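Long-range contacts in periplasmic beta-glucosidase (Pseudomonas aeruginosa, PDB 6R5T), which probably hydrolyses terminal, non-reducing beta-D-glucosyl residues in the periplasm, releasing beta-D-glucose, as a member of glycosyl hydrolase family 3: residues 123-128 / 173-178; 218-223 / 251-256; 230-235 / 276-281; 257-262 / 284-289. The protein carries 1 engineered substitution. All coordinates share one frame; numbering follows the deposited sequence. Where two conformers were deposited one is given.

Contact 1: 123-128 / 173-178. With BGC (beta-D-glucopyranose), chain C.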
loop_
_atom_site.group_PDB
_atom_site.type_symbol
_atom_site.label_atom_id
_atom_site.label_comp_id
_atom_site.label_asym_id
_atom_site.label_seq_id
_atom_site.Cartn_x
_atom_site.Cartn_y
_atom_site.Cartn_z
ATOM N N PHE A 123 24.959 3.965 14.987
ATOM C CA PHE A 123 23.831 3.210 14.394
ATOM C C PHE A 123 23.452 3.923 13.092
ATOM O O PHE A 123 22.494 4.701 13.068
ATOM C CB PHE A 123 22.699 3.172 15.395
ATOM C CG PHE A 123 23.045 2.546 16.726
ATOM C CD1 PHE A 123 23.734 1.354 16.810
ATOM C CD2 PHE A 123 22.638 3.155 17.884
ATOM C CE1 PHE A 123 24.018 0.818 18.062
ATOM C CE2 PHE A 123 22.929 2.623 19.121
ATOM C CZ PHE A 123 23.601 1.446 19.189
ATOM N N SER A 124 24.223 3.685 12.072
ATOM C CA SER A 124 24.183 4.390 10.763
ATOM C C SER A 124 25.094 3.602 9.835
ATOM O O SER A 124 26.025 2.978 10.324
ATOM C CB SER A 124 24.650 5.822 10.949
ATOM O OG SER A 124 24.601 6.635 9.763
ATOM N N PRO A 125 24.895 3.590 8.508
ATOM C CA PRO A 125 23.822 4.321 7.813
ATOM C C PRO A 125 22.471 3.581 7.874
ATOM O O PRO A 125 22.405 2.376 7.977
ATOM C CB PRO A 125 24.332 4.328 6.385
ATOM C CG PRO A 125 25.096 3.049 6.246
ATOM C CD PRO A 125 25.784 2.903 7.581
ATOM N N MET A 126 21.406 4.359 7.777
ATOM C CA MET A 126 20.063 3.835 7.491
ATOM C C MET A 126 19.912 3.710 5.990
ATOM O O MET A 126 20.065 4.706 5.304
ATOM C CB MET A 126 19.022 4.794 8.090
ATOM C CG MET A 126 17.583 4.291 8.017
ATOM S SD MET A 126 16.858 4.580 6.411
ATOM C CE MET A 126 15.100 4.593 6.840
ATOM N N VAL A 127 19.668 2.507 5.501
ATOM C CA VAL A 127 19.658 2.202 4.051
ATOM C C VAL A 127 18.379 1.503 3.630
ATOM O O VAL A 127 18.389 0.792 2.598
ATOM C CB VAL A 127 20.911 1.396 3.698
ATOM C CG1 VAL A 127 22.152 2.183 4.114
ATOM C CG2 VAL A 127 20.960 0.003 4.296
ATOM N N ASP A 128 17.296 1.740 4.356
ATOM C CA ASP A 128 15.993 1.156 3.998
ATOM C C ASP A 128 15.447 1.871 2.758
ATOM O O ASP A 128 15.401 3.093 2.754
ATOM C CB ASP A 128 15.030 1.270 5.157
ATOM C CG ASP A 128 15.563 0.780 6.489
ATOM O OD1 ASP A 128 16.210 -0.260 6.480
ATOM O OD2 ASP A 128 15.288 1.431 7.477
ATOM N N ALA A 173 30.462 1.254 11.701
ATOM C CA ALA A 173 29.106 1.464 11.139
ATOM C C ALA A 173 28.266 0.250 11.581
ATOM O O ALA A 173 28.681 -0.898 11.363
ATOM C CB ALA A 173 29.142 1.527 9.646
ATOM N N ALA A 174 27.108 0.493 12.155
ATOM C CA ALA A 174 26.064 -0.506 12.393
ATOM C C ALA A 174 24.922 -0.164 11.409
ATOM O O ALA A 174 24.104 0.661 11.724
ATOM C CB ALA A 174 25.611 -0.499 13.839
ATOM N N VAL A 175 24.964 -0.802 10.253
ATOM C CA VAL A 175 23.986 -0.564 9.157
ATOM C C VAL A 175 22.602 -0.968 9.682
ATOM O O VAL A 175 22.449 -1.962 10.418
ATOM C CB VAL A 175 24.355 -1.266 7.851
ATOM C CG1 VAL A 175 24.445 -2.776 7.965
ATOM C CG2 VAL A 175 23.397 -0.852 6.746
ATOM N N LYS A 176 21.588 -0.196 9.283
ATOM C CA LYS A 176 20.211 -0.432 9.824
ATOM C C LYS A 176 19.210 -0.100 8.702
ATOM O O LYS A 176 19.588 0.566 7.740
ATOM C CB LYS A 176 19.994 0.411 11.077
ATOM C CG LYS A 176 19.884 1.912 10.873
ATOM C CD LYS A 176 19.872 2.676 12.170
ATOM C CE LYS A 176 19.614 4.142 12.035
ATOM N NZ LYS A 176 19.729 4.794 13.364
ATOM N N HIS A 177 17.972 -0.565 8.796
ATOM C CA HIS A 177 17.393 -1.442 9.802
ATOM C C HIS A 177 17.137 -2.787 9.115
ATOM O O HIS A 177 16.295 -2.851 8.221
ATOM C CB HIS A 177 16.094 -0.865 10.349
ATOM C CG HIS A 177 16.211 0.481 10.965
ATOM N ND1 HIS A 177 16.018 1.633 10.224
ATOM C CD2 HIS A 177 16.427 0.851 12.252
ATOM C CE1 HIS A 177 16.130 2.656 11.076
ATOM N NE2 HIS A 177 16.398 2.223 12.272
ATOM N N PHE A 178 17.875 -3.837 9.464
ATOM C CA PHE A 178 17.850 -5.102 8.692
ATOM C C PHE A 178 16.631 -5.870 9.167
ATOM O O PHE A 178 16.641 -6.376 10.308
ATOM C CB PHE A 178 19.161 -5.834 8.971
ATOM C CG PHE A 178 19.396 -7.020 8.090
ATOM C CD1 PHE A 178 19.501 -6.878 6.731
ATOM C CD2 PHE A 178 19.587 -8.281 8.642
ATOM C CE1 PHE A 178 19.783 -7.967 5.920
ATOM C CE2 PHE A 178 19.812 -9.388 7.829
ATOM C CZ PHE A 178 19.921 -9.230 6.456
HETATM C C2 BGC C . 18.122 3.739 16.507
HETATM C C3 BGC C . 17.869 3.247 17.946
HETATM C C4 BGC C . 16.447 3.748 18.321
HETATM C C5 BGC C . 15.474 3.092 17.325
HETATM C C6 BGC C . 14.041 3.532 17.526
HETATM C C1 BGC C . 17.026 3.188 15.587
HETATM O O1 BGC C . 17.279 3.782 14.352
HETATM O O2 BGC C . 19.382 3.354 15.969
HETATM O O3 BGC C . 18.832 3.865 18.823
HETATM O O4 BGC C . 16.166 3.299 19.656
HETATM O O5 BGC C . 15.741 3.595 16.050
HETATM O O6 BGC C . 13.190 2.857 16.592
#
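Ala173 puts its CB against Ser124 O and, more loosely, against CD of Pro125, whose preceding peptide bond is cis. Ala174 CB meets the edge of the Phe123 ring, 4.0 Å from CD1. Val175 turns CG2 onto CG2 of Val127 at 3.6 Å, and the two side chains cross at about a right angle. Lys176 bridges backbone to backbone with Met126: its N binds Pro125 O, and its O accepts Val127 N. Its CG sits between the backbone N and the carbonyl carbon (chi1 70°), and the rest of the chain runs out straight along Met126 CB. NZ then binds Phe123 O at 2.8 Å, tilted from the carbonyl plane, and also donates to O1 (2.8 Å) and O2 (3.0 Å) of the bound glucose. His177 is gripped by one carboxylate at two points: its N binds Asp128 OD1, and ND1 donates to OD2 at 2.8 Å, on its syn lone pair, with OD2 in the ring plane. This fixes the imidazole's rotation and aims NE2 at glucose O1, 2.7 Å away. Asp128 OD1 is also held by Tyr208. Lys176, His177 and Phe123 thus line the sugar pocket. Strand 172-178 lies in the parallel sheet of the TIM-barrel-like domain, beside strand 218-221, while helices 146-161 and 206-213 pack on Pro125, Val127 and Val175.

Contact 2: 218-223 / 251-256. Engineered in segment 251-256: Asn255 (natural residue Asp). With BGC (beta-D-glucopyranose), chain C; GAL (beta-D-galactopyranose), chain B.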
loop_
_atom_site.group_PDB
_atom_site.type_symbol
_atom_site.label_atom_id
_atom_site.label_comp_id
_atom_site.label_asym_id
_atom_site.label_seq_id
_atom_site.Cartn_x
_atom_site.Cartn_y
_atom_site.Cartn_z
ATOM N N ALA A 218 28.888 -3.953 11.998
ATOM C CA ALA A 218 27.679 -4.339 12.740
ATOM C C ALA A 218 26.426 -4.154 11.884
ATOM O O ALA A 218 26.442 -3.414 10.909
ATOM C CB ALA A 218 27.572 -3.579 14.021
ATOM N N VAL A 219 25.407 -4.913 12.258
ATOM C CA VAL A 219 24.070 -4.793 11.637
ATOM C C VAL A 219 23.028 -4.620 12.750
ATOM O O VAL A 219 22.998 -5.428 13.685
ATOM C CB VAL A 219 23.770 -6.034 10.785
ATOM C CG1 VAL A 219 22.286 -6.030 10.351
ATOM C CG2 VAL A 219 24.706 -6.153 9.633
ATOM N N MET A 220 22.184 -3.584 12.662
ATOM C CA MET A 220 21.080 -3.366 13.612
ATOM C C MET A 220 19.804 -3.957 13.001
ATOM O O MET A 220 19.450 -3.596 11.876
ATOM C CB MET A 220 20.880 -1.893 13.963
ATOM C CG MET A 220 19.770 -1.777 14.931
ATOM S SD MET A 220 19.495 -0.083 15.446
ATOM C CE MET A 220 20.579 -0.111 16.879
ATOM N N VAL A 221 19.201 -4.877 13.723
ATOM C CA VAL A 221 18.004 -5.628 13.285
ATOM C C VAL A 221 16.768 -4.737 13.424
ATOM O O VAL A 221 16.678 -3.943 14.349
ATOM C CB VAL A 221 17.927 -6.959 14.039
ATOM C CG1 VAL A 221 16.728 -7.747 13.569
ATOM C CG2 VAL A 221 19.237 -7.727 13.827
ATOM N N SER A 222 15.834 -4.877 12.502
ATOM C CA SER A 222 14.621 -4.036 12.462
ATOM C C SER A 222 13.531 -4.497 13.424
ATOM O O SER A 222 13.586 -5.602 14.008
ATOM C CB SER A 222 14.151 -3.966 11.042
ATOM O OG SER A 222 13.595 -5.192 10.639
ATOM N N LEU A 223 12.513 -3.658 13.564
ATOM C CA LEU A 223 11.402 -3.891 14.505
ATOM C C LEU A 223 10.203 -4.569 13.853
ATOM O O LEU A 223 9.313 -4.963 14.612
ATOM C CB LEU A 223 10.983 -2.537 15.067
ATOM C CG LEU A 223 11.940 -1.883 16.065
ATOM C CD1 LEU A 223 11.492 -0.432 16.287
ATOM C CD2 LEU A 223 11.947 -2.619 17.368
ATOM N N LEU A 251 28.890 -8.174 14.012
ATOM C CA LEU A 251 28.034 -8.165 15.194
ATOM C C LEU A 251 26.581 -7.841 14.792
ATOM O O LEU A 251 26.353 -6.796 14.106
ATOM C CB LEU A 251 28.571 -7.097 16.135
ATOM C CG LEU A 251 27.803 -6.902 17.426
ATOM C CD1 LEU A 251 27.853 -8.166 18.259
ATOM C CD2 LEU A 251 28.356 -5.710 18.199
ATOM N N THR A 252 25.628 -8.649 15.218
ATOM C CA THR A 252 24.201 -8.264 15.087
ATOM C C THR A 252 23.702 -7.644 16.384
ATOM O O THR A 252 23.925 -8.198 17.501
ATOM C CB THR A 252 23.366 -9.446 14.632
ATOM O OG1 THR A 252 23.574 -10.519 15.558
ATOM C CG2 THR A 252 23.739 -9.920 13.242
ATOM N N ILE A 253 22.974 -6.552 16.293
ATOM C CA ILE A 253 22.476 -5.818 17.458
ATOM C C ILE A 253 20.964 -5.743 17.327
ATOM O O ILE A 253 20.491 -5.296 16.279
ATOM C CB ILE A 253 23.090 -4.417 17.539
ATOM C CG1 ILE A 253 24.610 -4.487 17.472
ATOM C CG2 ILE A 253 22.557 -3.677 18.747
ATOM C CD1 ILE A 253 25.301 -3.147 17.496
ATOM N N SER A 254 20.251 -6.104 18.384
ATOM C CA SER A 254 18.790 -5.928 18.423
ATOM C C SER A 254 18.470 -4.442 18.457
ATOM O O SER A 254 19.258 -3.567 18.863
ATOM C CB SER A 254 18.176 -6.626 19.593
ATOM O OG SER A 254 18.192 -5.757 20.709
ATOM N N ASN A 255 17.258 -4.151 18.053
ATOM C CA ASN A 255 16.730 -2.812 18.252
ATOM C C ASN A 255 16.237 -2.677 19.687
ATOM O O ASN A 255 16.279 -3.623 20.531
ATOM C CB ASN A 255 15.675 -2.578 17.167
ATOM C CG ASN A 255 15.721 -1.200 16.583
ATOM O OD1 ASN A 255 15.621 -0.248 17.346
ATOM N ND2 ASN A 255 15.846 -1.121 15.241
ATOM N N HIS A 256 15.681 -1.543 19.972
ATOM C CA HIS A 256 15.490 -1.091 21.355
ATOM C C HIS A 256 14.277 -1.792 21.976
ATOM O O HIS A 256 13.164 -1.540 21.528
ATOM C CB HIS A 256 15.352 0.419 21.289
ATOM C CG HIS A 256 15.336 1.008 22.632
ATOM N ND1 HIS A 256 14.306 0.792 23.528
ATOM C CD2 HIS A 256 16.254 1.783 23.265
ATOM C CE1 HIS A 256 14.596 1.399 24.665
ATOM N NE2 HIS A 256 15.761 2.039 24.511
HETATM C C2 BGC C . 18.122 3.739 16.507
HETATM C C3 BGC C . 17.869 3.247 17.946
HETATM C C4 BGC C . 16.447 3.748 18.321
HETATM C C5 BGC C . 15.474 3.092 17.325
HETATM C C6 BGC C . 14.041 3.532 17.526
HETATM C C1 BGC C . 17.026 3.188 15.587
HETATM O O1 BGC C . 17.279 3.782 14.352
HETATM O O2 BGC C . 19.382 3.354 15.969
HETATM O O3 BGC C . 18.832 3.865 18.823
HETATM O O4 BGC C . 16.166 3.299 19.656
HETATM O O5 BGC C . 15.741 3.595 16.050
HETATM O O6 BGC C . 13.190 2.857 16.592
HETATM C C1 GAL B . 15.878 4.323 20.615
HETATM C C2 GAL B . 17.069 5.274 20.845
HETATM C C3 GAL B . 16.674 6.266 21.943
HETATM C C4 GAL B . 15.399 7.013 21.485
HETATM C C5 GAL B . 14.310 5.970 21.161
HETATM C C6 GAL B . 13.066 6.621 20.570
HETATM O O2 GAL B . 18.205 4.514 21.228
HETATM O O3 GAL B . 17.761 7.202 22.098
HETATM O O4 GAL B . 15.795 7.733 20.293
HETATM O O5 GAL B . 14.749 5.021 20.127
HETATM O O6 GAL B . 12.111 5.588 20.222
HETATM O O HOH W 1 15.663 -5.951 16.421
#
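The axes of the parallel strands 218-221 and 251-253 approach to 4.7 Å and lie 23° apart, pairing Ala218 with Leu251, Val219 with Thr252 and Met220 with Ile253. Val219 bonds through both N and O, to Leu251 O and Ile253 N, and Val221 N follows on Ile253 O. Ala218 CB packs on Leu251 CB and Ile253 CD1. Past the strands, the engineered Asn255 (Asp in the natural protein) turns its side chain back across Val221. ND2 donates to Val221 O at 3.1 Å, and that oxygen lies near the amide plane. OD1 accepts His256 N at 2.9 Å, so the amide is pinned at both ends. OD1 also comes to 3.3 Å from glucose C5. Leu223 crosses this side chain at about a right angle, with CD2 3.7 Å from Asn255 CB. Met220 is extended to SD (chi1 -179°), and this SD lies 3.8 Å from Asn255 ND2 and close to glucose O2. A water accepts from Asn255 N and donates to Ser222 O. His256 CB approaches glucose O4, where the galactose is joined. The natural aspartate at position 255 is probably the nucleophile, as in other family 3 enzymes; the engineered enzyme is inactive and holds lactose.

Contact 3: 230-235 / 276-281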
loop_
_atom_site.group_PDB
_atom_site.type_symbol
_atom_site.label_atom_id
_atom_site.label_comp_id
_atom_site.label_asym_id
_atom_site.label_seq_id
_atom_site.Cartn_x
_atom_site.Cartn_y
_atom_site.Cartn_z
ATOM N N PRO A 230 8.856 -11.530 12.796
ATOM C CA PRO A 230 9.689 -10.412 13.247
ATOM C C PRO A 230 11.157 -10.646 12.888
ATOM O O PRO A 230 11.705 -11.741 13.113
ATOM C CB PRO A 230 9.493 -10.392 14.767
ATOM C CG PRO A 230 8.140 -10.999 14.963
ATOM C CD PRO A 230 8.036 -12.051 13.881
ATOM N N ALA A 231 11.831 -9.615 12.399
ATOM C CA ALA A 231 13.248 -9.692 12.040
ATOM C C ALA A 231 14.065 -10.251 13.226
ATOM O O ALA A 231 14.983 -11.040 12.994
ATOM C CB ALA A 231 13.732 -8.348 11.586
ATOM N N THR A 232 13.716 -9.825 14.421
ATOM C CA THR A 232 14.454 -10.191 15.658
ATOM C C THR A 232 14.386 -11.696 15.886
ATOM O O THR A 232 15.287 -12.216 16.589
ATOM C CB THR A 232 13.892 -9.391 16.818
ATOM O OG1 THR A 232 13.976 -8.019 16.457
ATOM C CG2 THR A 232 14.650 -9.626 18.117
ATOM N N ALA A 233 13.369 -12.401 15.360
ATOM C CA ALA A 233 13.231 -13.868 15.533
ATOM C C ALA A 233 13.404 -14.617 14.220
ATOM O O ALA A 233 12.946 -15.770 14.132
ATOM C CB ALA A 233 11.890 -14.194 16.113
ATOM N N ASN A 234 13.985 -13.986 13.219
ATOM C CA ASN A 234 13.955 -14.497 11.833
ATOM C C ASN A 234 15.283 -15.165 11.506
ATOM O O ASN A 234 16.235 -14.481 11.083
ATOM C CB ASN A 234 13.601 -13.355 10.888
ATOM C CG ASN A 234 13.131 -13.882 9.562
ATOM O OD1 ASN A 234 13.781 -14.775 8.999
ATOM N ND2 ASN A 234 12.063 -13.281 9.037
ATOM N N ARG A 235 15.374 -16.474 11.756
ATOM C CA ARG A 235 16.641 -17.193 11.539
ATOM C C ARG A 235 17.008 -17.228 10.048
ATOM O O ARG A 235 18.200 -17.151 9.707
ATOM C CB ARG A 235 16.546 -18.597 12.120
ATOM C CG ARG A 235 17.883 -19.325 12.149
ATOM C CD ARG A 235 17.759 -20.651 12.893
ATOM N NE ARG A 235 18.888 -21.459 12.464
ATOM C CZ ARG A 235 20.094 -21.444 12.989
ATOM N NH1 ARG A 235 20.353 -20.716 14.072
ATOM N NH2 ARG A 235 21.035 -22.203 12.438
ATOM N N ARG A 276 14.975 -16.972 23.825
ATOM C CA ARG A 276 15.405 -18.175 23.075
ATOM C C ARG A 276 15.303 -17.900 21.557
ATOM O O ARG A 276 16.262 -18.146 20.817
ATOM C CB ARG A 276 14.564 -19.386 23.471
ATOM C CG ARG A 276 15.016 -20.606 22.694
ATOM C CD ARG A 276 14.191 -21.871 22.818
ATOM N NE ARG A 276 12.789 -21.589 23.071
ATOM C CZ ARG A 276 11.853 -21.435 22.141
ATOM N NH1 ARG A 276 12.144 -21.527 20.851
ATOM N NH2 ARG A 276 10.618 -21.169 22.525
ATOM N N LEU A 277 14.175 -17.333 21.149
ATOM C CA LEU A 277 13.944 -17.074 19.700
ATOM C C LEU A 277 15.009 -16.111 19.178
ATOM O O LEU A 277 15.553 -16.363 18.113
ATOM C CB LEU A 277 12.549 -16.514 19.485
ATOM C CG LEU A 277 11.409 -17.483 19.721
ATOM C CD1 LEU A 277 10.067 -16.779 19.632
ATOM C CD2 LEU A 277 11.477 -18.640 18.745
ATOM N N ALA A 278 15.289 -15.029 19.890
ATOM C CA ALA A 278 16.230 -13.998 19.397
ATOM C C ALA A 278 17.654 -14.559 19.297
ATOM O O ALA A 278 18.303 -14.404 18.282
ATOM C CB ALA A 278 16.174 -12.805 20.294
ATOM N N ILE A 279 18.153 -15.230 20.331
ATOM C CA ILE A 279 19.574 -15.657 20.288
ATOM C C ILE A 279 19.732 -16.759 19.240
ATOM O O ILE A 279 20.727 -16.739 18.506
ATOM C CB ILE A 279 20.132 -16.038 21.683
ATOM C CG1 ILE A 279 21.670 -15.984 21.569
ATOM C CG2 ILE A 279 19.547 -17.349 22.169
ATOM C CD1 ILE A 279 22.450 -15.930 22.834
ATOM N N GLN A 280 18.761 -17.658 19.109
ATOM C CA GLN A 280 18.890 -18.769 18.134
ATOM C C GLN A 280 18.683 -18.251 16.706
ATOM O O GLN A 280 19.283 -18.829 15.758
ATOM C CB GLN A 280 17.978 -19.922 18.522
ATOM C CG GLN A 280 18.421 -20.534 19.850
ATOM C CD GLN A 280 18.067 -21.998 19.957
ATOM O OE1 GLN A 280 18.965 -22.840 20.198
ATOM N NE2 GLN A 280 16.780 -22.287 19.811
ATOM N N ALA A 281 17.943 -17.167 16.527
ATOM C CA ALA A 281 17.782 -16.573 15.197
ATOM C C ALA A 281 19.064 -15.938 14.696
ATOM O O ALA A 281 19.317 -15.975 13.486
ATOM C CB ALA A 281 16.636 -15.596 15.202
#
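The turn leading into helix 235-245 rests here on the C-terminal end of helix 271-281, on the outer layer of the TIM-barrel-like domain. Ala281 is the residue most covered by the contact. Its CB presses on the backbone, 3.5 Å from Ala233 C and 3.7 Å from Asn234 N. One helical turn earlier, Leu277 CB meets Ala233 CB at 4.1 Å. Ala278 CB touches Thr232 CG2 at a similar distance. That methyl reaches the helix because it stands anti to the Thr232 backbone N, while OG1 lies beside that N (chi1 -55°). Two CA-H...O contacts join the backbones, from Ala278 CA to Thr232 O and from Arg235 CA to Ala281 O. The small side chain of Ala281 lets its CA come within 3.9 Å of Arg235 CA, and Ala233 and Ala278 keep the rest close.

Arg235 carries the polar part. Its CB lies near Ala281 CA, and the chain extends from CG to NE past the carbonyls of Ala281 and Gln280. NH1 then donates to Gln280 O at 2.7 Å. The oxygen lies in the guanidinium plane, and the nitrogen sits almost straight out from the carbonyl (C=O...N angle 164°). Asn234 points away from helix 271-281 and, at the N-cap of helix 235-245, caps Leu237 N with OD1. Thr239 OG1 binds Ala281 O.

The arginine meets the end of helix 271-281 where carbonyls point outward, and its charge probably interacts favourably with the helix dipole there. Thr232 O is buried without a hydrogen-bond partner; the CA-H...O contact from Ala278 is at most a weak compensation.

Contact 4: 257-262 / 284-289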
loop_
_atom_site.group_PDB
_atom_site.type_symbol
_atom_site.label_atom_id
_atom_site.label_comp_id
_atom_site.label_asym_id
_atom_site.label_seq_id
_atom_site.Cartn_x
_atom_site.Cartn_y
_atom_site.Cartn_z
ATOM N N GLY A 257 14.452 -2.730 22.925
ATOM C CA GLY A 257 13.324 -3.501 23.451
ATOM C C GLY A 257 12.764 -4.532 22.447
ATOM O O GLY A 257 11.687 -5.054 22.660
ATOM N N ALA A 258 13.467 -4.779 21.348
ATOM C CA ALA A 258 12.968 -5.643 20.247
ATOM C C ALA A 258 12.797 -7.096 20.707
ATOM O O ALA A 258 11.865 -7.761 20.242
ATOM C CB ALA A 258 13.922 -5.581 19.086
ATOM N N VAL A 259 13.695 -7.605 21.548
ATOM C CA VAL A 259 13.537 -9.010 22.018
ATOM C C VAL A 259 12.230 -9.120 22.799
ATOM O O VAL A 259 11.403 -10.004 22.549
ATOM C CB VAL A 259 14.760 -9.487 22.817
ATOM C CG1 VAL A 259 14.509 -10.873 23.346
ATOM C CG2 VAL A 259 16.039 -9.400 21.980
ATOM N N LYS A 260 11.991 -8.230 23.754
ATOM C CA LYS A 260 10.736 -8.299 24.518
ATOM C C LYS A 260 9.511 -8.095 23.635
ATOM O O LYS A 260 8.459 -8.700 23.893
ATOM C CB LYS A 260 10.855 -7.241 25.619
ATOM C CG LYS A 260 9.693 -7.246 26.574
ATOM C CD LYS A 260 9.904 -6.279 27.743
ATOM C CE LYS A 260 8.694 -6.296 28.651
ATOM N NZ LYS A 260 8.870 -5.421 29.838
ATOM N N GLU A 261 9.626 -7.274 22.576
ATOM C CA GLU A 261 8.497 -7.024 21.645
ATOM C C GLU A 261 8.058 -8.307 20.927
ATOM O O GLU A 261 6.959 -8.335 20.357
ATOM C CB GLU A 261 8.811 -5.939 20.610
ATOM C CG GLU A 261 8.860 -4.552 21.211
ATOM C CD GLU A 261 9.214 -3.444 20.210
ATOM O OE1 GLU A 261 9.049 -3.655 18.994
ATOM O OE2 GLU A 261 9.690 -2.379 20.675
ATOM N N LEU A 262 8.866 -9.356 20.899
ATOM C CA LEU A 262 8.367 -10.655 20.319
ATOM C C LEU A 262 7.100 -11.141 20.996
ATOM O O LEU A 262 6.318 -11.861 20.373
ATOM C CB LEU A 262 9.460 -11.709 20.370
ATOM C CG LEU A 262 10.686 -11.387 19.544
ATOM C CD1 LEU A 262 11.791 -12.421 19.754
ATOM C CD2 LEU A 262 10.368 -11.285 18.061
ATOM N N ASP A 284 22.943 -11.084 18.363
ATOM C CA ASP A 284 24.098 -11.221 19.299
ATOM C C ASP A 284 23.916 -10.342 20.523
ATOM O O ASP A 284 24.159 -10.804 21.666
ATOM C CB ASP A 284 25.412 -10.859 18.621
ATOM C CG ASP A 284 25.813 -11.756 17.480
ATOM O OD1 ASP A 284 25.364 -12.973 17.413
ATOM O OD2 ASP A 284 26.580 -11.273 16.652
ATOM N N MET A 285 23.530 -9.098 20.324
ATOM C CA MET A 285 23.580 -8.115 21.412
ATOM C C MET A 285 22.160 -7.600 21.632
ATOM O O MET A 285 21.378 -7.326 20.651
ATOM C CB MET A 285 24.615 -7.040 21.070
ATOM C CG MET A 285 24.586 -5.853 21.923
ATOM S SD MET A 285 26.182 -4.964 21.632
ATOM C CE MET A 285 27.094 -5.474 23.103
ATOM N N ASN A 286 21.789 -7.540 22.893
ATOM C CA ASN A 286 20.427 -7.229 23.383
ATOM C C ASN A 286 20.372 -5.791 23.876
ATOM O O ASN A 286 20.998 -5.462 24.909
ATOM C CB ASN A 286 20.123 -8.259 24.465
ATOM C CG ASN A 286 18.848 -8.099 25.253
ATOM O OD1 ASN A 286 18.862 -8.451 26.454
ATOM N ND2 ASN A 286 17.774 -7.656 24.602
ATOM N N MET A 287 19.628 -4.957 23.157
ATOM C CA MET A 287 19.508 -3.513 23.485
ATOM C C MET A 287 18.412 -3.292 24.517
ATOM O O MET A 287 17.205 -3.552 24.254
ATOM C CB MET A 287 19.301 -2.684 22.213
ATOM C CG MET A 287 19.328 -1.207 22.403
ATOM S SD MET A 287 19.200 -0.441 20.725
ATOM C CE MET A 287 20.264 0.984 20.875
ATOM N N ASN A 288 18.843 -2.787 25.663
ATOM C CA ASN A 288 18.107 -2.151 26.772
ATOM C C ASN A 288 17.197 -3.077 27.584
ATOM O O ASN A 288 17.097 -2.805 28.760
ATOM C CB ASN A 288 17.421 -0.880 26.290
ATOM C CG ASN A 288 17.729 0.264 27.239
ATOM O OD1 ASN A 288 18.883 0.539 27.641
ATOM N ND2 ASN A 288 16.652 0.864 27.696
ATOM N N ASP A 289 16.519 -4.108 27.054
ATOM C CA ASP A 289 15.440 -4.771 27.842
ATOM C C ASP A 289 15.995 -5.797 28.849
ATOM O O ASP A 289 15.221 -6.242 29.715
ATOM C CB ASP A 289 14.315 -5.327 26.971
ATOM C CG ASP A 289 14.753 -6.347 25.964
ATOM O OD1 ASP A 289 15.619 -7.155 26.314
ATOM O OD2 ASP A 289 14.137 -6.366 24.854
HETATM O O HOH W 2 15.952 -6.039 22.837
#
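Asp289 reaches from the turn after strand 286-287 to the start of helix 258-261. Its CB lies 4.1 Å from Gly257 CA and near Lys260 CB. CG stands between its own backbone N and carbonyl carbon (chi1 59°), and this turns the carboxylate toward the helix. OD2 does most of the touching. It accepts Lys260 N at 3.0 Å, met from above the carboxylate plane, and passes 3.3 Å from Gly257 CA. A water that accepts from Val259 N lies 2.7 Å from OD2 and also near Met287 O. OD1 turns the other way and takes Asn286 ND2 at 2.8 Å, again from above its plane, as well as Leu291 N.

Asn286 is thereby held so that its side chain crosses Val259 at about a right angle, ND2 3.6 Å from CG2. Asn286 OD1 binds Tyr292 N. Gly257, at positive phi, sends its N straight to Met287 O (3.2 Å, N-H...O angle 170°). Val259 also packs on helix 291-301, and Glu261 forms a salt bridge with Arg585 of the second subunit. A carboxylate gripping a backbone N in the first turn of a helix resembles N-terminal capping, though here the acid comes from another loop. It ties two loops beyond strand ends of the TIM-barrel-like domain together, next to the sugar pocket that Met287 lines.

All four contacts belong to the N-terminal TIM-barrel-like domain. Contacts 1 and 2 are neighbours in its parallel sheet, with centres about 9 Å apart, and both touch the bound glucose. Val175 O and Met220 N, 2.8 Å apart, probably bond them, and Phe123 CD1 packs on Met220 CE at 3.5 Å. Contact 4 lies about 9 Å from contact 2, centre to centre. Ser254 N and Met285 O probably bond at 2.8 Å, and Phe123 CE2 of contact 1 reaches Met287 CE at 3.6 Å beside the sugar. Contact 3 lies farther from the sugar, about 10 Å from contact 4 between centres. Its Ala278 CB packs on Val259 CG2, and the side chain of Thr232 is about 11 Å from the glucose.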